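Local coordinates for A-type flavoprotein (Giardia intestinalis, PDB 2Q9U) that scavenges dioxygen, probably by passing electrons from flavin mononucleotide to a mu-oxo-diiron centre held in a metallo-beta-lactamase-like domain, at residues D247-K251 and G252-Q256; K4-Y7 and V8-E12; H194-K197 and E198-N202. All coordinates share one frame; numbering follows the deposited sequence.

Interaction 1 (D247-K251 and G252-Q256); sequences DRWSK and GQHCQ
Arg-248 O and Trp-249 O receive the amide hydrogens of Gln-253 and Gly-252, the paired bonds of a Schellman motif in which Gly-252 turns the chain off the helix with a positive phi of 71°. The wider of the two loops is closed by Gln-253 N on Arg-248 O at 2.8 Å; the tighter one by Gly-252 N on Trp-249 O at 2.9 Å. Arg-248 O also accepts from Lys-251 N, the two donors reaching it from opposite faces of its carbonyl plane. Glycine suits the turning residue, since a beta carbon there would press on the carbonyl oxygen of Lys-251.

Beyond the turn His-254 swings back beside Trp-249. Its chi1 of 59° sets the imidazole between the backbone N and the carbonyl carbon, where it lies alongside the indole. Trp-249 CD1 sits over the centre of the His-254 ring, 3.6 Å from His-254 CE1, and the planes stand at 85°: a T-shaped pair with the indole giving the edge. Cys-255 SG covers the opposite imidazole face, toward the rim. His-254 ND1 is buried without a partner in the model. On the outer side the extended Gln-253 chain runs across Lys-251, its CD 3.7 Å from Lys-251 CB. Lys-251 forms a salt bridge with Asp-247, its NZ 3.1 Å from both OD1 and OD2 on their syn lone pairs; the long side chain lets it span the turn back to the carboxylate.

Trp-249 packs against helices 189-204 and 208-219, and its ring, like that of His-254, also meets Tyr-306 at the end of helix 298-306. Cys-255 rests on helix 386-409, and the chain then enters strand 258-263, so the turn joins helix 236-250 to the parallel flavodoxin-like sheet.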
# COMPACT_ATOMS: atom_id res chain seq x y z
N ASP A 247 -22.98 9.72 25.16
CA ASP A 247 -23.97 9.30 26.17
C ASP A 247 -24.65 7.97 25.80
O ASP A 247 -24.72 7.06 26.63
CB ASP A 247 -25.01 10.38 26.41
CG ASP A 247 -25.95 10.03 27.56
OD1 ASP A 247 -25.43 9.84 28.68
OD2 ASP A 247 -27.18 9.91 27.34
N ARG A 248 -25.13 7.87 24.57
CA ARG A 248 -25.74 6.63 24.09
C ARG A 248 -24.72 5.51 24.15
O ARG A 248 -24.99 4.45 24.72
CB ARG A 248 -26.30 6.78 22.67
CG ARG A 248 -27.65 7.51 22.60
CD ARG A 248 -28.22 7.50 21.17
NE ARG A 248 -27.24 8.01 20.19
CZ ARG A 248 -27.18 9.28 19.77
NH1 ARG A 248 -28.04 10.18 20.23
NH2 ARG A 248 -26.25 9.64 18.89
N TRP A 249 -23.53 5.75 23.60
CA TRP A 249 -22.50 4.70 23.60
C TRP A 249 -22.14 4.23 25.01
O TRP A 249 -22.04 3.03 25.25
CB TRP A 249 -21.24 5.13 22.81
CG TRP A 249 -20.08 4.23 23.13
CD1 TRP A 249 -19.96 2.90 22.78
CD2 TRP A 249 -18.93 4.56 23.90
NE1 TRP A 249 -18.78 2.40 23.28
CE2 TRP A 249 -18.12 3.39 23.98
CE3 TRP A 249 -18.49 5.74 24.54
CZ2 TRP A 249 -16.90 3.37 24.67
CZ3 TRP A 249 -17.26 5.71 25.24
CH2 TRP A 249 -16.48 4.53 25.30
N SER A 250 -21.96 5.17 25.95
CA SER A 250 -21.59 4.81 27.33
C SER A 250 -22.67 3.92 27.98
O SER A 250 -22.37 3.15 28.90
CB SER A 250 -21.37 6.04 28.22
OG SER A 250 -22.56 6.80 28.36
N LYS A 251 -23.89 4.01 27.47
CA LYS A 251 -25.03 3.23 27.96
C LYS A 251 -25.36 2.01 27.06
O LYS A 251 -26.32 1.26 27.31
CB LYS A 251 -26.23 4.16 28.11
CG LYS A 251 -26.05 5.21 29.20
CD LYS A 251 -27.13 6.25 29.11
CE LYS A 251 -27.06 7.20 30.29
NZ LYS A 251 -27.81 8.42 30.00
N GLY A 252 -24.56 1.80 26.01
CA GLY A 252 -24.80 0.68 25.10
C GLY A 252 -26.04 0.86 24.23
O GLY A 252 -26.61 -0.11 23.72
N GLN A 253 -26.42 2.12 24.01
CA GLN A 253 -27.60 2.45 23.25
C GLN A 253 -27.24 2.99 21.87
O GLN A 253 -28.07 3.65 21.23
CB GLN A 253 -28.42 3.49 24.03
CG GLN A 253 -28.94 2.98 25.37
CD GLN A 253 -29.44 4.10 26.27
OE1 GLN A 253 -29.25 5.29 25.98
NE2 GLN A 253 -30.08 3.73 27.36
N HIS A 254 -26.01 2.73 21.43
CA HIS A 254 -25.45 3.34 20.21
C HIS A 254 -25.67 2.50 18.95
O HIS A 254 -25.23 2.89 17.84
CB HIS A 254 -23.94 3.61 20.38
CG HIS A 254 -23.14 2.38 20.68
ND1 HIS A 254 -23.34 1.61 21.81
CD2 HIS A 254 -22.19 1.74 19.96
CE1 HIS A 254 -22.53 0.57 21.78
NE2 HIS A 254 -21.81 0.62 20.66
N CYS A 255 -26.35 1.38 19.07
CA CYS A 255 -26.39 0.49 17.91
C CYS A 255 -27.45 0.85 16.84
O CYS A 255 -28.42 1.60 17.09
CB CYS A 255 -26.30 -0.97 18.35
SG CYS A 255 -24.68 -1.31 19.30
N GLN A 256 -27.23 0.37 15.63
CA GLN A 256 -28.14 0.63 14.53
C GLN A 256 -28.75 -0.69 14.06
O GLN A 256 -28.25 -1.76 14.41
CB GLN A 256 -27.39 1.31 13.38
CG GLN A 256 -26.68 2.61 13.75
CD GLN A 256 -27.63 3.80 13.89
OE1 GLN A 256 -28.86 3.65 13.87
NE2 GLN A 256 -27.05 5.00 14.01

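Interaction 2 (K4-Y7 and V8-E12); sequences KPKY and VQDQE
Lys-6 turns its CG away from its backbone N (chi1 157°) and then bends at chi2, 98°, which lays its aliphatic chain along Val-8 O and carries the ammonium group toward Asp-10. Lys-6 CE passes 3.4 Å from Val-8 O, and NZ stops 3.8 Å from Asp-10 OD2, a long salt bridge. Water closes the gap. One molecule accepts from Lys-6 NZ, at 2.6 Å, and from Asp-10 N; a second accepts from NZ and donates to Val-8 O and Asp-10 OD1. A flexible lysine suits this exposed, hydrated bend.

Tyr-7 and Val-8 point the same way, with Tyr-7 CD1 4.2 Å from Val-8 CG1. Both are buried: the isopropyl group of Val-8 packs on Arg-68 and Ala-71 of helix 62-72, while Tyr-7 OH bonds to Ser-67 and to Glu-386 of the second subunit. Gln-9 OE1 likewise meets Arg-282 of that subunit.

This is an N-terminal arm without regular structure, leading into strand 12-14 at the margin of a beta-lactamase-like sheet and lying against the flavodoxin-like part of the partner, as in the head-to-tail dimers of flavodiiron proteins.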
# COMPACT_ATOMS: atom_id res chain seq x y z
N LYS A 4 10.81 39.95 14.77
CA LYS A 4 10.40 38.53 14.53
C LYS A 4 9.59 38.37 13.25
O LYS A 4 8.49 38.94 13.14
CB LYS A 4 9.62 37.99 15.73
N PRO A 5 10.11 37.59 12.28
CA PRO A 5 9.35 37.34 11.05
C PRO A 5 8.04 36.63 11.34
O PRO A 5 7.97 35.78 12.24
CB PRO A 5 10.27 36.43 10.23
CG PRO A 5 11.63 36.56 10.85
CD PRO A 5 11.40 36.89 12.29
N LYS A 6 7.00 36.97 10.58
CA LYS A 6 5.66 36.42 10.77
C LYS A 6 5.35 35.32 9.74
O LYS A 6 5.22 35.61 8.55
CB LYS A 6 4.63 37.55 10.71
CG LYS A 6 3.20 37.14 10.34
CD LYS A 6 2.36 37.00 11.56
CE LYS A 6 0.90 37.12 11.22
NZ LYS A 6 0.13 37.11 12.48
N TYR A 7 5.23 34.09 10.20
CA TYR A 7 4.98 32.96 9.31
C TYR A 7 3.93 31.98 9.84
O TYR A 7 3.72 30.93 9.27
CB TYR A 7 6.30 32.25 8.92
CG TYR A 7 7.15 31.83 10.09
CD1 TYR A 7 6.88 30.65 10.79
CD2 TYR A 7 8.21 32.62 10.53
CE1 TYR A 7 7.66 30.25 11.89
CE2 TYR A 7 8.98 32.24 11.62
CZ TYR A 7 8.71 31.06 12.29
OH TYR A 7 9.47 30.71 13.39
N VAL A 8 3.26 32.35 10.93
CA VAL A 8 2.05 31.65 11.37
C VAL A 8 0.90 32.63 11.52
O VAL A 8 1.13 33.82 11.81
CB VAL A 8 2.23 30.85 12.70
CG1 VAL A 8 3.22 29.69 12.51
CG2 VAL A 8 2.59 31.78 13.90
N GLN A 9 -0.32 32.13 11.33
CA GLN A 9 -1.50 32.94 11.57
C GLN A 9 -1.97 32.69 13.00
O GLN A 9 -2.14 31.52 13.40
CB GLN A 9 -2.64 32.56 10.60
CG GLN A 9 -3.95 33.34 10.92
CD GLN A 9 -5.23 32.70 10.41
OE1 GLN A 9 -5.21 31.65 9.79
NE2 GLN A 9 -6.35 33.37 10.64
N ASP A 10 -2.18 33.76 13.78
CA ASP A 10 -2.77 33.59 15.12
C ASP A 10 -4.23 33.25 14.97
O ASP A 10 -4.93 33.81 14.12
CB ASP A 10 -2.63 34.87 15.95
CG ASP A 10 -1.19 35.28 16.13
OD1 ASP A 10 -0.33 34.38 16.31
OD2 ASP A 10 -0.91 36.49 16.04
N GLN A 11 -4.69 32.31 15.79
CA GLN A 11 -5.98 31.72 15.58
C GLN A 11 -6.76 31.75 16.89
O GLN A 11 -6.81 30.77 17.63
CB GLN A 11 -5.81 30.29 14.98
CG GLN A 11 -5.20 30.34 13.56
CD GLN A 11 -4.88 28.98 12.97
OE1 GLN A 11 -5.69 28.07 13.03
NE2 GLN A 11 -3.70 28.86 12.38
N GLU A 12 -7.36 32.91 17.16
CA GLU A 12 -8.18 33.11 18.36
C GLU A 12 -9.53 32.41 18.18
O GLU A 12 -10.35 32.83 17.36
CB GLU A 12 -8.33 34.61 18.67
CG GLU A 12 -8.69 34.91 20.15
CD GLU A 12 -8.83 36.41 20.44
OE1 GLU A 12 -8.66 37.21 19.50
OE2 GLU A 12 -9.10 36.77 21.61
O HOH W 1 -2.36 36.48 12.69
O HOH W 2 1.58 35.06 13.97

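Interaction 3 (H194-K197 and E198-N202); sequences HLFK and EYTAN. With NO3 (nitrate ion), chain C.
His-194 and Glu-198, one helical turn apart, meet through a water that lies at the edge of the imidazole, in its plane. The water is 2.8 Å from His-194 NE2 and donates to Glu-198 OE2, also at 2.8 Å, so the two side chains are linked although NE2 and OE2 stand 4.7 Å apart. The phenol of Tyr-199 has a nitrate oxygen, O2, near its plane at the edge, and its ring also meets that of His-176. Phe-196 packs its ring against Tyr-246 and Trp-234, an aromatic setting that suits a large apolar side chain on a buried helix face.

The helical hydrogen bonds continue without a break, from Glu-198 N to His-194 O on to Ala-201 N to Lys-197 O. Phe-196 O is gripped twice: Thr-200 N donates at 3.0 Å, and Thr-200 OG1 adds a bond of 2.8 Å from the opposite face of the carbonyl plane. With OG1 beside its own backbone N (chi1 -53°), the hydroxyl turns back along the helix and is satisfied within it, leaving the threonine's methyl group for packing. Two residues on, where the helix widens into a pi-type turn, Asn-202 ND2 donates to Glu-198 O at 2.8 Å, nearly straight at 173°, and also to Thr-299 O.

Tyr-199 touches the mu-oxo-diiron group. Its OH lies 3.0 Å from nitrate O2, at best a weak hydrogen bond, since the phenol proton has another acceptor nearby; His-31 NE2 holds the same ion. The nitrate probably came from the crystallisation liquor, but its position suggests that a small anion can be accommodated near the diiron site, between Tyr-199 and His-31.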
# COMPACT_ATOMS: atom_id res chain seq x y z
N HIS A 194 -18.87 11.06 11.80
CA HIS A 194 -18.32 9.78 11.33
C HIS A 194 -16.93 9.51 11.94
O HIS A 194 -16.68 8.43 12.46
CB HIS A 194 -18.27 9.76 9.80
CG HIS A 194 -17.46 8.65 9.23
ND1 HIS A 194 -18.00 7.43 8.88
CD2 HIS A 194 -16.13 8.56 8.96
CE1 HIS A 194 -17.04 6.65 8.40
NE2 HIS A 194 -15.90 7.31 8.45
N LEU A 195 -16.05 10.50 11.88
CA LEU A 195 -14.68 10.31 12.40
C LEU A 195 -14.67 10.28 13.93
O LEU A 195 -13.83 9.60 14.55
CB LEU A 195 -13.76 11.40 11.84
CG LEU A 195 -13.52 11.31 10.32
CD1 LEU A 195 -12.73 12.55 9.87
CD2 LEU A 195 -12.78 10.00 9.92
N PHE A 196 -15.61 11.03 14.53
CA PHE A 196 -15.77 11.05 16.00
C PHE A 196 -16.14 9.63 16.46
O PHE A 196 -15.61 9.13 17.45
CB PHE A 196 -16.86 12.07 16.35
CG PHE A 196 -17.29 12.09 17.81
CD1 PHE A 196 -18.24 11.19 18.30
CD2 PHE A 196 -16.76 13.04 18.69
CE1 PHE A 196 -18.66 11.24 19.64
CE2 PHE A 196 -17.19 13.11 20.03
CZ PHE A 196 -18.12 12.21 20.49
N LYS A 197 -17.04 8.99 15.72
CA LYS A 197 -17.40 7.57 15.98
C LYS A 197 -16.26 6.60 15.73
O LYS A 197 -16.06 5.64 16.49
CB LYS A 197 -18.61 7.15 15.14
CG LYS A 197 -19.93 7.76 15.61
CD LYS A 197 -21.06 7.35 14.64
CE LYS A 197 -22.35 8.09 14.93
NZ LYS A 197 -23.42 7.80 13.90
N GLU A 198 -15.48 6.85 14.68
CA GLU A 198 -14.34 5.97 14.42
C GLU A 198 -13.34 6.06 15.59
O GLU A 198 -12.75 5.06 16.02
CB GLU A 198 -13.66 6.32 13.08
CG GLU A 198 -12.72 5.21 12.57
CD GLU A 198 -12.03 5.61 11.29
OE1 GLU A 198 -11.28 6.60 11.31
OE2 GLU A 198 -12.25 4.95 10.25
N TYR A 199 -13.13 7.29 16.07
CA TYR A 199 -12.21 7.49 17.21
C TYR A 199 -12.72 6.75 18.46
O TYR A 199 -11.96 6.03 19.15
CB TYR A 199 -12.04 8.98 17.50
CG TYR A 199 -10.95 9.24 18.48
CD1 TYR A 199 -11.18 9.16 19.86
CD2 TYR A 199 -9.66 9.59 18.03
CE1 TYR A 199 -10.15 9.42 20.79
CE2 TYR A 199 -8.63 9.86 18.94
CZ TYR A 199 -8.89 9.76 20.32
OH TYR A 199 -7.85 10.02 21.19
N THR A 200 -14.00 6.93 18.75
CA THR A 200 -14.64 6.26 19.90
C THR A 200 -14.47 4.74 19.83
O THR A 200 -14.02 4.09 20.80
CB THR A 200 -16.13 6.58 19.97
OG1 THR A 200 -16.30 8.00 19.94
CG2 THR A 200 -16.71 6.05 21.28
N ALA A 201 -14.82 4.18 18.67
CA ALA A 201 -14.73 2.73 18.45
C ALA A 201 -13.32 2.20 18.65
O ALA A 201 -13.13 1.15 19.28
CB ALA A 201 -15.24 2.40 16.98
N ASN A 202 -12.31 2.93 18.15
CA ASN A 202 -10.92 2.43 18.10
C ASN A 202 -10.08 2.71 19.32
O ASN A 202 -9.14 1.98 19.59
CB ASN A 202 -10.18 3.00 16.89
CG ASN A 202 -10.54 2.28 15.61
OD1 ASN A 202 -9.92 1.28 15.25
ND2 ASN A 202 -11.55 2.79 14.91
N NO3 C . -4.89 8.65 20.79
O1 NO3 C . -4.99 7.75 19.74
O2 NO3 C . -4.97 9.99 20.50
O3 NO3 C . -4.77 8.25 22.10
O HOH W 3 -13.40 6.10 7.95

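How the interactions relate
Interactions 1 and 3 are neighbours, their centres 13 Å apart, and they touch where Trp-249 CE3 packs 3.7 Å from Thr-200 CG2; there helix 236-250 packs against helix 189-204. Interaction 3 is the one closest to the chemistry: the side chain of Tyr-199 is about 4 Å from the mu-oxo-diiron and about 8 Å from a bound flavin mononucleotide, whereas that of Trp-249 is about 13 Å from each. Interaction 2 stands apart, its centre 42 Å from that of interaction 1 and 32 Å from that of interaction 3. It serves the subunit interface, while neither of the other two touches another protein chain.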